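Local coordinates for Afp2 (Serratia entomophila, PDB 6RBN), which probably forms, with related sheath proteins, the contractile sheath around the inner tube of the anti-feeding prophage, a contractile injection system, at residues C[311-316]-C[329-334]. Sequence-based numbering, arbitrary orientation.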
loop_
_atom_site.group_PDB
_atom_site.type_symbol
_atom_site.label_atom_id
_atom_site.label_comp_id
_atom_site.label_asym_id
_atom_site.label_seq_id
_atom_site.Cartn_x
_atom_site.Cartn_y
_atom_site.Cartn_z
ATOM N N VAL C 311 32.499 -55.058 20.489
ATOM C CA VAL C 311 31.235 -55.099 21.214
ATOM C C VAL C 311 30.127 -54.914 20.193
ATOM O O VAL C 311 30.199 -54.001 19.365
ATOM C CB VAL C 311 31.154 -54.005 22.298
ATOM C CG1 VAL C 311 29.803 -54.024 22.981
ATOM C CG2 VAL C 311 32.249 -54.172 23.323
ATOM N N GLN C 312 29.112 -55.774 20.232
ATOM C CA GLN C 312 28.001 -55.631 19.305
ATOM C C GLN C 312 26.687 -56.077 19.928
ATOM O O GLN C 312 26.640 -57.037 20.701
ATOM C CB GLN C 312 28.281 -56.391 18.005
ATOM C CG GLN C 312 28.554 -57.856 18.161
ATOM C CD GLN C 312 28.989 -58.481 16.861
ATOM O OE1 GLN C 312 28.995 -57.824 15.821
ATOM N NE2 GLN C 312 29.383 -59.740 16.913
ATOM N N VAL C 313 25.625 -55.354 19.583
ATOM C CA VAL C 313 24.270 -55.596 20.066
ATOM C C VAL C 313 23.290 -55.030 19.041
ATOM O O VAL C 313 23.510 -53.946 18.485
ATOM C CB VAL C 313 24.077 -55.005 21.480
ATOM C CG1 VAL C 313 24.460 -53.539 21.537
ATOM C CG2 VAL C 313 22.649 -55.180 21.956
ATOM N N GLY C 314 22.234 -55.777 18.734
ATOM C CA GLY C 314 21.295 -55.323 17.728
ATOM C C GLY C 314 19.958 -56.012 17.877
ATOM O O GLY C 314 19.767 -56.869 18.741
ATOM N N LYS C 315 19.022 -55.616 17.014
ATOM C CA LYS C 315 17.676 -56.167 17.077
ATOM C C LYS C 315 17.578 -57.468 16.285
ATOM O O LYS C 315 16.660 -58.262 16.501
ATOM C CB LYS C 315 16.668 -55.128 16.579
ATOM C CG LYS C 315 15.198 -55.423 16.884
ATOM C CD LYS C 315 14.463 -55.962 15.672
ATOM C CE LYS C 315 13.018 -56.254 16.000
ATOM N NZ LYS C 315 12.285 -55.007 16.335
ATOM N N ASP C 316 18.494 -57.695 15.349
ATOM C CA ASP C 316 18.661 -59.012 14.748
ATOM C C ASP C 316 20.136 -59.335 14.567
ATOM O O ASP C 316 20.540 -59.979 13.596
ATOM C CB ASP C 316 17.885 -59.129 13.437
ATOM C CG ASP C 316 18.230 -58.041 12.437
ATOM O OD1 ASP C 316 19.018 -57.129 12.766
ATOM O OD2 ASP C 316 17.693 -58.094 11.310
ATOM N N MET C 329 18.379 -58.687 27.216
ATOM C CA MET C 329 19.256 -57.813 26.449
ATOM C C MET C 329 20.555 -58.572 26.248
ATOM O O MET C 329 21.317 -58.756 27.200
ATOM C CB MET C 329 19.505 -56.500 27.186
ATOM C CG MET C 329 20.305 -55.487 26.410
ATOM S SD MET C 329 20.704 -54.073 27.441
ATOM C CE MET C 329 19.091 -53.347 27.664
ATOM N N ILE C 330 20.813 -59.020 25.028
ATOM C CA ILE C 330 21.954 -59.880 24.759
ATOM C C ILE C 330 23.041 -59.059 24.088
ATOM O O ILE C 330 22.863 -58.550 22.977
ATOM C CB ILE C 330 21.563 -61.091 23.909
ATOM C CG1 ILE C 330 20.609 -61.978 24.697
ATOM C CG2 ILE C 330 22.791 -61.872 23.525
ATOM C CD1 ILE C 330 20.051 -63.102 23.905
ATOM N N ILE C 331 24.161 -58.927 24.777
ATOM C CA ILE C 331 25.374 -58.358 24.218
ATOM C C ILE C 331 26.254 -59.537 23.827
ATOM O O ILE C 331 26.022 -60.666 24.259
ATOM C CB ILE C 331 26.075 -57.449 25.253
ATOM C CG1 ILE C 331 25.057 -56.629 26.045
ATOM C CG2 ILE C 331 27.016 -56.454 24.591
ATOM C CD1 ILE C 331 24.263 -55.634 25.248
ATOM N N LYS C 332 27.252 -59.307 22.980
ATOM C CA LYS C 332 28.360 -60.247 22.906
ATOM C C LYS C 332 29.657 -59.492 22.683
ATOM O O LYS C 332 29.743 -58.609 21.827
ATOM C CB LYS C 332 28.148 -61.338 21.846
ATOM C CG LYS C 332 27.989 -60.931 20.416
ATOM C CD LYS C 332 27.880 -62.194 19.591
ATOM C CE LYS C 332 26.587 -62.928 19.894
ATOM N NZ LYS C 332 26.408 -64.131 19.039
ATOM N N ILE C 333 30.649 -59.826 23.502
ATOM C CA ILE C 333 31.899 -59.090 23.621
ATOM C C ILE C 333 33.032 -60.079 23.407
ATOM O O ILE C 333 33.031 -61.160 23.999
ATOM C CB ILE C 333 32.009 -58.419 25.003
ATOM C CG1 ILE C 333 30.848 -57.451 25.219
ATOM C CG2 ILE C 333 33.324 -57.689 25.152
ATOM C CD1 ILE C 333 30.646 -57.036 26.633
ATOM N N GLY C 334 33.975 -59.730 22.558
ATOM C CA GLY C 334 35.170 -60.536 22.381
ATOM C C GLY C 334 36.396 -59.671 22.546
ATOM O O GLY C 334 36.420 -58.533 22.099
#
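Gln312 and Lys332 face each other as the hydrogen-bonded pair of a two-stranded antiparallel sheet in the C-terminal domain of this tail-sheath protein, and the sheet illustrates how a small structure can be enlarged by assembly. Two backbone bonds join the pair: Lys332 N donates a hydrogen bond to Gln312 O at 3.3 Å, while the return bond from Gln312 N to Lys332 O is weak. One residue along, Val311 and Ile333 form a non-hydrogen-bonded pair. Regular pairing stops in the other direction, past Ile331 toward Ile330, where strand 328-335 is broken by a bulge or short loop, and Ile330 O takes a hydrogen bond from Thr318 OG1.

Apolar packing occupies the face that carries Val311 and Ile333. These two side chains lie side by side, Val311 CG2 resting 4.0 Å from Ile333 CG1, and Val311 also meets Val287 of helix 277-295. Val311 CG1 reaches Ile331 CG2. Ile331 spans two neighbours: its CD1 turns back, at a chi2 of -65°, to meet Val313 CG2 at 3.7 Å.

On the other face the long polar chains slant past one another through their methylenes, with Gln312 CG 3.9 Å from Lys332 CG. Their ends are held by a neighbouring Afp3 chain, Lys332 NZ by Ser17 O and, weakly, Gln312 NE2 by Ala19 O. Along the outer edge of 329-334, a strand of another Afp3 chain pairs in parallel, so the sheet continues between subunits. Between the two strands, the Gln312 amide nitrogen NE2 sits 3.9 Å from Lys332 CD.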